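Local coordinates for enoyl-[acyl-carrier-protein] reductase [FMN] (Thermotoga maritima, PDB 5GVJ) that probably reduces the enoyl group of fatty-acyl chains carried by acyl-carrier protein, drawing on NADH and an FMN cofactor, at residues G193-A198 with K291-D296; G69-L74 with V93-A98; T236-K241 with L270-F275. The protein carries 1 engineered substitution. One frame throughout, in Å; residues are numbered along the deposited sequence.

Interaction 1. Residues G193-A198 with K291-D296; sequences GTRFVA and KQIIED
Ile-293 presses into the notch between Arg-195 and Phe-196, and nearly all the close packing of this pair is concentrated there. Its CG2 methyl is shared, 3.7 Å from CG of Arg-195 and also 3.7 Å from CE1 of the Phe-196 ring, while Ile-293 CD1 reaches the backbone O of Arg-195 at 3.6 Å. The arginine chain leaves with CG anti to its N (chi1 175°), then bends at chi2 and chi3, which lays one guanidinium face, near its rim, over Ile-293 CG1 and brings NH2 round to Ala-198 O. That bond, 2.9 Å from NH2 to O, lies in the guanidinium plane; NH2 also holds Glu-286 O, whereas the buried NE has no polar partner in the model. The arrangement belongs to the TIM barrel: helix 193-197 follows the eighth parallel strand and starts with Gly-193 and Thr-194, both FMN-binding, and helix 290-309 is the last helix of the chain. Were the arginine exchanged for alanine, the carbonyls of Ala-198 and Glu-286 would probably lose their shared donor and Ile-293 its cover on one flank. Away from this notch the contact thins. Ile-294 meets the ring at its edge, CG1 lying 4.0 Å from Phe-196 CZ, and no hydrogen bond crosses between the two segments, whose axes come no nearer than 11.0 Å. On the outer side, Asp-296 OD2 forms a salt bridge with Lys-288.

Interaction 2. Residues G69-L74 with V93-A98; sequences GVNIIL and VVTFGA
Asn-71 and Thr-95 meet on one face of two parallel neighbouring strands, where the threonine hydroxyl gives its proton to the amide: OG1 to OD1 is 2.8 Å, in the carbonyl plane and on a lone pair. Both torsions matter. Thr-95 holds OG1 between its N and carbonyl carbon (chi1 68°), facing the adjacent strand, and Asn-71 sends CG anti to its N (chi1 180°), while its chi2 of 63° turns OD1 to the hydroxyl; the two side chains cross at about a right angle. The strands themselves are joined by a parallel ladder, from Val-70 N on Val-93 O to Leu-74 N on Gly-97 O, within a beta-alpha-beta unit of the barrel. The other face is apolar. Ile-72 and Phe-96 lie side by side, CB of the isoleucine 4.0 Å from CD1 of the ring, and the Ile-72 CD1 methyl reaches Val-94 CG1 at 4.0 Å. Just past the strand end, the Leu-74 side chain crosses that of Phe-96 at about a right angle, its CD2 3.5 Å from Phe-96 CD1. Helices 79-88 and 102-110 cover this face. Because the hydroxyl is the donor, OD1 is fixed toward Thr-95 and the amide is probably kept from flipping, on the face that lies near the FMN-binding residues Gly-21 and Gln-191.

Interaction 3. Residues T236-K241 with L270-F275; sequences TPFARK and LERGSF
Phe-238 lays one ring face against the backbone of Arg-272, whose carbonyl O stands 3.8 Å above the plane, over the ring centre, and is held by Arg-263 NE. The ring gets there because CG is anti to the backbone N (chi1 -172°), carrying it from the first turn of the helix toward the opposing loop. At its edge, in plane, sits Ser-274 OG, 3.6 Å from Phe-238 CE2; that hydroxyl's hydrogen bond is with Ser-260 OG. Arg-272 adds its CB, 3.7 Å from CD1 of the phenylalanine, then runs off obliquely, with its guanidinium 83° from the ring plane and paired with Asp-269. The segments lie outside the barrel strands: helix 237-242 follows strand 231-234 of the small antiparallel sheet, and 270-275 is a loop between helices 260-265 and 290-309; a backbone hydrogen bond between Phe-275 and Leu-234 ties this loop to strand 231-234. Thr-236 occupies the N-cap position but makes no cap with its side chain. Its OG1 instead forms a weak hydrogen bond to Leu-270 O at 3.4 Å. Its CG2 lies 3.7 Å from Gly-273 O, a buried carbonyl with no polar partner in the model. Farther out, Lys-241 bends at chi3 and chi4 to bring NZ to Glu-271 O, another weak bond at 3.3 Å.

In the fold
Interactions 1 and 2 are buried and belong to the TIM barrel, on opposite sides of the chain's centre with their own centres about 21 Å apart; interaction 3 is only partly buried, its centre about 22 Å from that of the chain. No two of them share a helix or strand. Interaction 2 joins consecutive strands through a backbone ladder, whereas interaction 1 joins two helices by side-chain packing without a hydrogen bond between its segments. Interaction 3 sets a helix against a loop, and its two hydrogen bonds are weak. Along the chain, interaction 2 closes first, and interaction 3 is nested within the loop that interaction 1 closes; the nearest atoms of interactions 1 and 3 are about 8 Å apart.

Interaction 1. Residues G193-A198 with K291-D296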
ATOM      1  N   GLY A 193      -9.843   6.494   8.661  1.00 15.49           N
ATOM      2  CA  GLY A 193     -10.444   7.816   8.657  1.00 16.39           C
ATOM      3  C   GLY A 193     -11.611   7.968   7.696  1.00 19.23           C
ATOM      4  O   GLY A 193     -12.721   8.334   8.108  1.00 16.03           O
ATOM      5  N   THR A 194     -11.380   7.660   6.417  1.00 15.73           N
ATOM      6  CA  THR A 194     -12.421   7.886   5.418  1.00 16.57           C
ATOM      7  C   THR A 194     -13.633   6.993   5.669  1.00 17.18           C
ATOM      8  O   THR A 194     -14.778   7.447   5.541  1.00 17.14           O
ATOM      9  CB  THR A 194     -11.850   7.686   4.007  1.00 18.55           C
ATOM     10  OG1 THR A 194     -10.837   8.676   3.761  1.00 18.58           O
ATOM     11  CG2 THR A 194     -12.940   7.827   2.949  1.00 14.93           C
ATOM     12  N   ARG A 195     -13.407   5.744   6.093  1.00 14.68           N
ATOM     13  CA  ARG A 195     -14.522   4.833   6.345  1.00 13.12           C
ATOM     14  C   ARG A 195     -15.470   5.379   7.415  1.00 16.05           C
ATOM     15  O   ARG A 195     -16.698   5.258   7.288  1.00 15.59           O
ATOM     16  CB  ARG A 195     -13.991   3.454   6.747  1.00 13.95           C
ATOM     17  CG  ARG A 195     -15.068   2.443   7.156  1.00 14.69           C
ATOM     18  CD  ARG A 195     -15.955   2.014   5.970  1.00 14.59           C
ATOM     19  NE  ARG A 195     -17.156   2.839   5.823  1.00 15.59           N
ATOM     20  CZ  ARG A 195     -18.163   2.568   4.988  1.00 18.61           C
ATOM     21  NH1 ARG A 195     -18.115   1.498   4.183  1.00 13.74           N
ATOM     22  NH2 ARG A 195     -19.219   3.383   4.945  1.00 14.49           N
ATOM     23  N   PHE A 196     -14.934   5.983   8.480  1.00 13.71           N
ATOM     24  CA  PHE A 196     -15.839   6.484   9.514  1.00 15.80           C
ATOM     25  C   PHE A 196     -16.392   7.875   9.209  1.00 17.27           C
ATOM     26  O   PHE A 196     -17.456   8.226   9.736  1.00 18.40           O
ATOM     27  CB  PHE A 196     -15.150   6.464  10.885  1.00 12.85           C
ATOM     28  CG  PHE A 196     -15.060   5.083  11.484  1.00 15.66           C
ATOM     29  CD1 PHE A 196     -16.200   4.437  11.939  1.00 15.68           C
ATOM     30  CD2 PHE A 196     -13.841   4.413  11.555  1.00 21.19           C
ATOM     31  CE1 PHE A 196     -16.133   3.158  12.484  1.00 14.95           C
ATOM     32  CE2 PHE A 196     -13.758   3.120  12.088  1.00 19.70           C
ATOM     33  CZ  PHE A 196     -14.899   2.493  12.552  1.00 19.48           C
ATOM     34  N   VAL A 197     -15.699   8.690   8.409  1.00 17.42           N
ATOM     35  CA  VAL A 197     -16.327   9.903   7.881  1.00 17.03           C
ATOM     36  C   VAL A 197     -17.561   9.540   7.067  1.00 18.26           C
ATOM     37  O   VAL A 197     -18.583  10.246   7.099  1.00 16.69           O
ATOM     38  CB  VAL A 197     -15.327  10.713   7.037  1.00 17.36           C
ATOM     39  CG1 VAL A 197     -16.061  11.775   6.221  1.00 18.01           C
ATOM     40  CG2 VAL A 197     -14.265  11.349   7.926  1.00 18.26           C
ATOM     41  N   ALA A 198     -17.487   8.437   6.321  1.00 14.01           N
ATOM     42  CA  ALA A 198     -18.618   7.939   5.535  1.00 17.41           C
ATOM     43  C   ALA A 198     -19.555   7.077   6.389  1.00 18.20           C
ATOM     44  O   ALA A 198     -19.858   5.928   6.071  1.00 17.78           O
ATOM     45  CB  ALA A 198     -18.115   7.160   4.327  1.00 18.23           C
ATOM     46  N   LYS A 291     -22.000   1.265  14.000  1.00 20.29           N
ATOM     47  CA  LYS A 291     -22.113  -0.084  14.552  1.00 20.91           C
ATOM     48  C   LYS A 291     -21.960  -1.145  13.468  1.00 20.93           C
ATOM     49  O   LYS A 291     -21.264  -2.152  13.664  1.00 18.90           O
ATOM     50  CB  LYS A 291     -23.456  -0.251  15.267  1.00 25.48           C
ATOM     51  CG  LYS A 291     -23.389  -1.157  16.492  1.00 35.41           C
ATOM     52  CD  LYS A 291     -22.955  -0.363  17.734  1.00 36.06           C
ATOM     53  CE  LYS A 291     -22.262  -1.257  18.768  1.00 28.32           C
ATOM     54  NZ  LYS A 291     -20.961  -1.853  18.237  1.00 33.60           N
ATOM     55  N   GLN A 292     -22.611  -0.942  12.320  1.00 19.95           N
ATOM     56  CA  GLN A 292     -22.506  -1.907  11.233  1.00 18.15           C
ATOM     57  C   GLN A 292     -21.091  -1.953  10.670  1.00 17.49           C
ATOM     58  O   GLN A 292     -20.576  -3.036  10.362  1.00 17.23           O
ATOM     59  CB  GLN A 292     -23.495  -1.553  10.126  1.00 18.02           C
ATOM     60  CG  GLN A 292     -23.659  -2.653   9.088  1.00 27.03           C
ATOM     61  CD  GLN A 292     -24.218  -3.932   9.708  1.00 33.73           C
ATOM     62  OE1 GLN A 292     -23.651  -5.012   9.546  1.00 40.30           O
ATOM     63  NE2 GLN A 292     -25.319  -3.807  10.443  1.00 41.98           N
ATOM     64  N   ILE A 293     -20.463  -0.785  10.497  1.00 15.05           N
ATOM     65  CA  ILE A 293     -19.078  -0.743  10.015  1.00 16.03           C
ATOM     66  C   ILE A 293     -18.195  -1.662  10.849  1.00 18.49           C
ATOM     67  O   ILE A 293     -17.444  -2.489  10.316  1.00 16.04           O
ATOM     68  CB  ILE A 293     -18.539   0.697  10.033  1.00 15.39           C
ATOM     69  CG1 ILE A 293     -19.272   1.559   9.003  1.00 16.12           C
ATOM     70  CG2 ILE A 293     -17.002   0.711   9.808  1.00 17.91           C
ATOM     71  CD1 ILE A 293     -18.928   3.066   9.101  1.00 17.41           C
ATOM     72  N   ILE A 294     -18.271  -1.532  12.171  1.00 16.11           N
ATOM     73  CA  ILE A 294     -17.406  -2.331  13.033  1.00 14.31           C
ATOM     74  C   ILE A 294     -17.793  -3.804  12.972  1.00 18.27           C
ATOM     75  O   ILE A 294     -16.923  -4.682  12.980  1.00 18.61           O
ATOM     76  CB  ILE A 294     -17.439  -1.776  14.473  1.00 21.26           C
ATOM     77  CG1 ILE A 294     -16.823  -0.372  14.503  1.00 18.81           C
ATOM     78  CG2 ILE A 294     -16.706  -2.726  15.448  1.00 18.63           C
ATOM     79  CD1 ILE A 294     -16.965   0.358  15.819  1.00 18.06           C
ATOM     80  N   GLU A 295     -19.101  -4.107  12.903  1.00 17.18           N
ATOM     81  CA  GLU A 295     -19.535  -5.500  12.760  1.00 17.95           C
ATOM     82  C   GLU A 295     -19.007  -6.124  11.470  1.00 17.23           C
ATOM     83  O   GLU A 295     -18.537  -7.270  11.462  1.00 15.34           O
ATOM     84  CB  GLU A 295     -21.062  -5.594  12.777  1.00 19.00           C
ATOM     85  CG  GLU A 295     -21.691  -5.371  14.134  1.00 26.91           C
ATOM     86  CD  GLU A 295     -23.176  -5.070  14.032  1.00 32.23           C
ATOM     87  OE1 GLU A 295     -23.807  -5.469  13.019  1.00 29.01           O
ATOM     88  OE2 GLU A 295     -23.707  -4.419  14.964  1.00 37.82           O
ATOM     89  N   ASP A 296     -19.129  -5.404  10.355  1.00 16.12           N
ATOM     90  CA  ASP A 296     -18.697  -5.960   9.072  1.00 16.92           C
ATOM     91  C   ASP A 296     -17.179  -6.139   9.024  1.00 15.59           C
ATOM     92  O   ASP A 296     -16.684  -7.106   8.426  1.00 13.77           O
ATOM     93  CB  ASP A 296     -19.153  -5.059   7.926  1.00 16.86           C
ATOM     94  CG  ASP A 296     -20.665  -4.957   7.818  1.00 22.76           C
ATOM     95  OD1 ASP A 296     -21.391  -5.850   8.321  1.00 19.51           O
ATOM     96  OD2 ASP A 296     -21.120  -3.970   7.208  1.00 23.99           O
TER

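Interaction 2. Residues G69-L74 with V93-A98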
ATOM      1  N   GLY A  69      -9.746   9.390  22.155  1.00 15.67           N
ATOM      2  CA  GLY A  69      -8.525  10.128  21.928  1.00 16.28           C
ATOM      3  C   GLY A  69      -8.796  11.554  21.484  1.00 16.13           C
ATOM      4  O   GLY A  69      -9.917  11.929  21.110  1.00 15.54           O
ATOM      5  N   VAL A  70      -7.740  12.360  21.565  1.00 17.77           N
ATOM      6  CA  VAL A  70      -7.689  13.692  20.980  1.00 18.00           C
ATOM      7  C   VAL A  70      -6.466  13.744  20.074  1.00 17.56           C
ATOM      8  O   VAL A  70      -5.356  13.412  20.509  1.00 15.67           O
ATOM      9  CB  VAL A  70      -7.603  14.801  22.043  1.00 16.81           C
ATOM     10  CG1 VAL A  70      -7.309  16.134  21.368  1.00 16.38           C
ATOM     11  CG2 VAL A  70      -8.903  14.885  22.854  1.00 17.04           C
ATOM     12  N   ASN A  71      -6.670  14.155  18.828  1.00 17.15           N
ATOM     13  CA  ASN A  71      -5.574  14.375  17.895  1.00 19.94           C
ATOM     14  C   ASN A  71      -5.147  15.836  17.935  1.00 19.25           C
ATOM     15  O   ASN A  71      -5.973  16.737  17.778  1.00 21.87           O
ATOM     16  CB  ASN A  71      -5.979  13.988  16.473  1.00 18.85           C
ATOM     17  CG  ASN A  71      -4.858  14.209  15.475  1.00 22.31           C
ATOM     18  OD1 ASN A  71      -3.802  13.575  15.562  1.00 21.48           O
ATOM     19  ND2 ASN A  71      -5.075  15.117  14.532  1.00 23.93           N
ATOM     20  N   ILE A  72      -3.853  16.066  18.121  1.00 20.08           N
ATOM     21  CA  ILE A  72      -3.292  17.407  18.211  1.00 22.29           C
ATOM     22  C   ILE A  72      -2.363  17.616  17.023  1.00 22.72           C
ATOM     23  O   ILE A  72      -1.506  16.766  16.747  1.00 19.52           O
ATOM     24  CB  ILE A  72      -2.546  17.600  19.544  1.00 22.66           C
ATOM     25  CG1 ILE A  72      -3.558  17.621  20.696  1.00 20.49           C
ATOM     26  CG2 ILE A  72      -1.689  18.862  19.514  1.00 21.72           C
ATOM     27  CD1 ILE A  72      -2.935  17.732  22.044  1.00 24.18           C
ATOM     28  N   ILE A  73      -2.540  18.731  16.316  1.00 23.84           N
ATOM     29  CA  ILE A  73      -1.662  19.098  15.207  1.00 24.21           C
ATOM     30  C   ILE A  73      -0.514  19.947  15.743  1.00 28.19           C
ATOM     31  O   ILE A  73      -0.735  21.040  16.279  1.00 26.62           O
ATOM     32  CB  ILE A  73      -2.426  19.849  14.109  1.00 27.02           C
ATOM     33  CG1 ILE A  73      -3.582  18.998  13.587  1.00 24.97           C
ATOM     34  CG2 ILE A  73      -1.473  20.201  12.976  1.00 31.00           C
ATOM     35  CD1 ILE A  73      -3.133  17.684  13.006  1.00 27.58           C
ATOM     36  N   LEU A  74       0.714  19.458  15.562  1.00 27.23           N
ATOM     37  CA  LEU A  74       1.873  20.062  16.213  1.00 28.67           C
ATOM     38  C   LEU A  74       2.142  21.479  15.725  1.00 30.52           C
ATOM     39  O   LEU A  74       2.682  22.294  16.482  1.00 30.21           O
ATOM     40  CB  LEU A  74       3.101  19.185  15.990  1.00 26.22           C
ATOM     41  CG  LEU A  74       3.080  17.856  16.744  1.00 27.67           C
ATOM     42  CD1 LEU A  74       4.122  16.917  16.168  1.00 26.65           C
ATOM     43  CD2 LEU A  74       3.311  18.066  18.244  1.00 27.84           C
ATOM     44  N   VAL A  93      -6.069   9.131  25.724  1.00 18.67           N
ATOM     45  CA  VAL A  93      -5.225   8.832  24.567  1.00 16.16           C
ATOM     46  C   VAL A  93      -5.019  10.116  23.778  1.00 17.73           C
ATOM     47  O   VAL A  93      -5.983  10.833  23.497  1.00 14.44           O
ATOM     48  CB  VAL A  93      -5.849   7.760  23.651  1.00 15.12           C
ATOM     49  CG1 VAL A  93      -4.889   7.433  22.492  1.00 14.55           C
ATOM     50  CG2 VAL A  93      -6.212   6.509  24.442  1.00 16.89           C
ATOM     51  N   VAL A  94      -3.772  10.416  23.419  1.00 16.87           N
ATOM     52  CA  VAL A  94      -3.481  11.563  22.567  1.00 15.07           C
ATOM     53  C   VAL A  94      -2.670  11.090  21.368  1.00 15.25           C
ATOM     54  O   VAL A  94      -1.645  10.417  21.531  1.00 16.91           O
ATOM     55  CB  VAL A  94      -2.758  12.690  23.328  1.00 18.23           C
ATOM     56  CG1 VAL A  94      -2.354  13.813  22.372  1.00 17.62           C
ATOM     57  CG2 VAL A  94      -3.691  13.257  24.407  1.00 17.00           C
ATOM     58  N   THR A  95      -3.151  11.410  20.168  1.00 18.81           N
ATOM     59  CA  THR A  95      -2.397  11.216  18.939  1.00 17.13           C
ATOM     60  C   THR A  95      -1.868  12.566  18.485  1.00 19.95           C
ATOM     61  O   THR A  95      -2.397  13.617  18.856  1.00 16.52           O
ATOM     62  CB  THR A  95      -3.240  10.584  17.815  1.00 16.07           C
ATOM     63  OG1 THR A  95      -4.249  11.493  17.362  1.00 17.70           O
ATOM     64  CG2 THR A  95      -3.892   9.285  18.261  1.00 18.42           C
ATOM     65  N   PHE A  96      -0.801  12.525  17.686  1.00 15.73           N
ATOM     66  CA  PHE A  96      -0.167  13.727  17.171  1.00 18.55           C
ATOM     67  C   PHE A  96      -0.017  13.620  15.665  1.00 23.79           C
ATOM     68  O   PHE A  96       0.171  12.528  15.122  1.00 25.83           O
ATOM     69  CB  PHE A  96       1.219  13.956  17.786  1.00 19.74           C
ATOM     70  CG  PHE A  96       1.188  14.421  19.208  1.00 19.55           C
ATOM     71  CD1 PHE A  96       1.007  15.760  19.508  1.00 19.42           C
ATOM     72  CD2 PHE A  96       1.360  13.521  20.250  1.00 20.02           C
ATOM     73  CE1 PHE A  96       0.994  16.198  20.823  1.00 18.81           C
ATOM     74  CE2 PHE A  96       1.343  13.946  21.558  1.00 16.96           C
ATOM     75  CZ  PHE A  96       1.163  15.292  21.847  1.00 20.75           C
ATOM     76  N   GLY A  97      -0.097  14.767  14.990  1.00 24.33           N
ATOM     77  CA  GLY A  97       0.217  14.833  13.583  1.00 27.97           C
ATOM     78  C   GLY A  97       1.148  15.993  13.289  1.00 31.42           C
ATOM     79  O   GLY A  97       1.278  16.936  14.074  1.00 29.88           O
ATOM     80  N   ALA A  98       1.808  15.896  12.131  1.00 31.22           N
ATOM     81  CA  ALA A  98       2.616  16.978  11.556  1.00 31.18           C
ATOM     82  C   ALA A  98       3.919  17.184  12.327  1.00 33.07           C
ATOM     83  O   ALA A  98       4.233  18.291  12.767  1.00 38.09           O
ATOM     84  CB  ALA A  98       1.824  18.287  11.457  1.00 31.57           C
TER

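Interaction 3. Residues T236-K241 with L270-F275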
ATOM      1  N   THR A 236     -11.622  17.464  -7.311  1.00 33.45           N
ATOM      2  CA  THR A 236     -12.662  18.480  -7.301  1.00 38.88           C
ATOM      3  C   THR A 236     -12.213  19.708  -8.094  1.00 40.77           C
ATOM      4  O   THR A 236     -11.028  19.855  -8.405  1.00 36.98           O
ATOM      5  CB  THR A 236     -12.984  18.854  -5.842  1.00 33.16           C
ATOM      6  OG1 THR A 236     -14.351  19.257  -5.718  1.00 47.68           O
ATOM      7  CG2 THR A 236     -12.101  19.971  -5.367  1.00 31.97           C
ATOM      8  N   PRO A 237     -13.138  20.603  -8.481  1.00 45.42           N
ATOM      9  CA  PRO A 237     -12.703  21.830  -9.176  1.00 43.25           C
ATOM     10  C   PRO A 237     -11.663  22.630  -8.411  1.00 42.18           C
ATOM     11  O   PRO A 237     -10.720  23.153  -9.014  1.00 48.55           O
ATOM     12  CB  PRO A 237     -14.010  22.620  -9.333  1.00 43.42           C
ATOM     13  CG  PRO A 237     -15.059  21.587  -9.380  1.00 43.85           C
ATOM     14  CD  PRO A 237     -14.608  20.485  -8.460  1.00 41.29           C
ATOM     15  N   PHE A 238     -11.812  22.741  -7.089  1.00 42.32           N
ATOM     16  CA  PHE A 238     -10.851  23.506  -6.303  1.00 41.86           C
ATOM     17  C   PHE A 238      -9.486  22.835  -6.289  1.00 43.10           C
ATOM     18  O   PHE A 238      -8.455  23.517  -6.292  1.00 44.06           O
ATOM     19  CB  PHE A 238     -11.362  23.689  -4.879  1.00 37.11           C
ATOM     20  CG  PHE A 238     -10.531  24.631  -4.064  1.00 41.83           C
ATOM     21  CD1 PHE A 238     -10.468  25.977  -4.391  1.00 43.78           C
ATOM     22  CD2 PHE A 238      -9.809  24.176  -2.975  1.00 38.11           C
ATOM     23  CE1 PHE A 238      -9.702  26.853  -3.647  1.00 41.97           C
ATOM     24  CE2 PHE A 238      -9.042  25.049  -2.223  1.00 42.89           C
ATOM     25  CZ  PHE A 238      -8.987  26.389  -2.562  1.00 43.18           C
ATOM     26  N   ALA A 239      -9.453  21.501  -6.262  1.00 43.10           N
ATOM     27  CA  ALA A 239      -8.170  20.812  -6.345  1.00 40.09           C
ATOM     28  C   ALA A 239      -7.502  21.070  -7.685  1.00 41.93           C
ATOM     29  O   ALA A 239      -6.270  21.108  -7.767  1.00 43.04           O
ATOM     30  CB  ALA A 239      -8.353  19.312  -6.112  1.00 35.62           C
ATOM     31  N   ARG A 240      -8.296  21.260  -8.742  1.00 44.71           N
ATOM     32  CA  ARG A 240      -7.730  21.650 -10.031  1.00 49.00           C
ATOM     33  C   ARG A 240      -7.154  23.057  -9.968  1.00 47.84           C
ATOM     34  O   ARG A 240      -6.024  23.297 -10.408  1.00 51.20           O
ATOM     35  CB  ARG A 240      -8.792  21.556 -11.128  1.00 48.39           C
ATOM     36  CG  ARG A 240      -8.887  20.198 -11.805  1.00 50.12           C
ATOM     37  CD  ARG A 240     -10.153  20.120 -12.647  1.00 57.52           C
ATOM     38  NE  ARG A 240     -11.166  19.445 -11.857  1.00 58.19           N
ATOM     39  CZ  ARG A 240     -12.466  19.471 -12.123  1.00 56.17           C
ATOM     40  NH1 ARG A 240     -12.931  20.148 -13.177  1.00 56.73           N
ATOM     41  NH2 ARG A 240     -13.307  18.828 -11.322  1.00 51.39           N
ATOM     42  N   LYS A 241      -7.920  24.005  -9.422  1.00 49.33           N
ATOM     43  CA  LYS A 241      -7.462  25.389  -9.391  1.00 50.16           C
ATOM     44  C   LYS A 241      -6.190  25.545  -8.569  1.00 50.35           C
ATOM     45  O   LYS A 241      -5.371  26.424  -8.858  1.00 51.70           O
ATOM     46  CB  LYS A 241      -8.564  26.296  -8.849  1.00 47.97           C
ATOM     47  CG  LYS A 241      -9.770  26.399  -9.770  1.00 53.95           C
ATOM     48  CD  LYS A 241     -10.506  27.711  -9.568  1.00 58.53           C
ATOM     49  CE  LYS A 241     -11.045  27.822  -8.146  1.00 55.17           C
ATOM     50  NZ  LYS A 241     -12.313  27.052  -7.971  1.00 55.16           N
ATOM     51  N   LEU A 270     -18.449  22.381  -3.164  1.00 34.62           N
ATOM     52  CA  LEU A 270     -17.719  21.743  -4.259  1.00 37.05           C
ATOM     53  C   LEU A 270     -16.790  22.708  -4.972  1.00 41.45           C
ATOM     54  O   LEU A 270     -15.858  22.265  -5.649  1.00 38.92           O
ATOM     55  CB  LEU A 270     -18.670  21.157  -5.299  1.00 35.93           C
ATOM     56  CG  LEU A 270     -19.387  19.839  -5.037  1.00 35.08           C
ATOM     57  CD1 LEU A 270     -18.424  18.795  -4.473  1.00 34.44           C
ATOM     58  CD2 LEU A 270     -20.562  20.078  -4.129  1.00 41.72           C
ATOM     59  N   GLU A 271     -17.036  24.011  -4.849  1.00 40.71           N
ATOM     60  CA  GLU A 271     -16.278  24.989  -5.618  1.00 46.09           C
ATOM     61  C   GLU A 271     -14.920  25.274  -4.993  1.00 40.36           C
ATOM     62  O   GLU A 271     -13.901  25.269  -5.690  1.00 47.55           O
ATOM     63  CB  GLU A 271     -17.088  26.278  -5.761  1.00 48.15           C
ATOM     64  CG  GLU A 271     -18.418  26.070  -6.459  1.00 56.99           C
ATOM     65  CD  GLU A 271     -18.422  26.639  -7.863  1.00 68.67           C
ATOM     66  OE1 GLU A 271     -17.859  27.739  -8.050  1.00 70.95           O
ATOM     67  OE2 GLU A 271     -18.974  25.984  -8.777  1.00 64.52           O
ATOM     68  N   ARG A 272     -14.879  25.541  -3.683  1.00 39.77           N
ATOM     69  CA  ARG A 272     -13.615  25.856  -3.021  1.00 44.09           C
ATOM     70  C   ARG A 272     -13.422  25.076  -1.723  1.00 35.67           C
ATOM     71  O   ARG A 272     -12.736  25.559  -0.819  1.00 35.39           O
ATOM     72  CB  ARG A 272     -13.494  27.358  -2.741  1.00 48.58           C
ATOM     73  CG  ARG A 272     -13.847  28.248  -3.935  1.00 48.78           C
ATOM     74  CD  ARG A 272     -13.518  29.733  -3.701  1.00 43.65           C
ATOM     75  NE  ARG A 272     -13.877  30.281  -2.385  1.00 44.67           N
ATOM     76  CZ  ARG A 272     -15.081  30.169  -1.809  1.00 44.31           C
ATOM     77  NH1 ARG A 272     -16.080  29.511  -2.412  1.00 46.81           N
ATOM     78  NH2 ARG A 272     -15.302  30.701  -0.609  1.00 42.02           N
ATOM     79  N   GLY A 273     -14.024  23.896  -1.601  1.00 35.70           N
ATOM     80  CA  GLY A 273     -13.720  23.005  -0.495  1.00 33.86           C
ATOM     81  C   GLY A 273     -12.610  22.036  -0.874  1.00 33.44           C
ATOM     82  O   GLY A 273     -12.528  21.573  -2.013  1.00 29.30           O
ATOM     83  N   SER A 274     -11.747  21.743   0.097  1.00 31.64           N
ATOM     84  CA  SER A 274     -10.713  20.723  -0.057  1.00 28.57           C
ATOM     85  C   SER A 274     -11.226  19.434   0.576  1.00 27.50           C
ATOM     86  O   SER A 274     -11.388  19.352   1.798  1.00 24.35           O
ATOM     87  CB  SER A 274      -9.400  21.171   0.580  1.00 28.23           C
ATOM     88  OG  SER A 274      -8.745  22.104  -0.259  1.00 34.31           O
ATOM     89  N   PHE A 275     -11.493  18.429  -0.257  1.00 25.66           N
ATOM     90  CA  PHE A 275     -12.115  17.192   0.208  1.00 27.27           C
ATOM     91  C   PHE A 275     -11.007  16.181   0.491  1.00 24.88           C
ATOM     92  O   PHE A 275     -10.666  15.351  -0.352  1.00 23.26           O
ATOM     93  CB  PHE A 275     -13.131  16.697  -0.813  1.00 26.38           C
ATOM     94  CG  PHE A 275     -14.365  17.552  -0.876  1.00 26.65           C
ATOM     95  CD1 PHE A 275     -14.369  18.740  -1.593  1.00 29.10           C
ATOM     96  CD2 PHE A 275     -15.510  17.186  -0.187  1.00 24.89           C
ATOM     97  CE1 PHE A 275     -15.505  19.541  -1.640  1.00 29.16           C
ATOM     98  CE2 PHE A 275     -16.651  17.982  -0.231  1.00 28.24           C
ATOM     99  CZ  PHE A 275     -16.642  19.159  -0.956  1.00 28.88           C
TER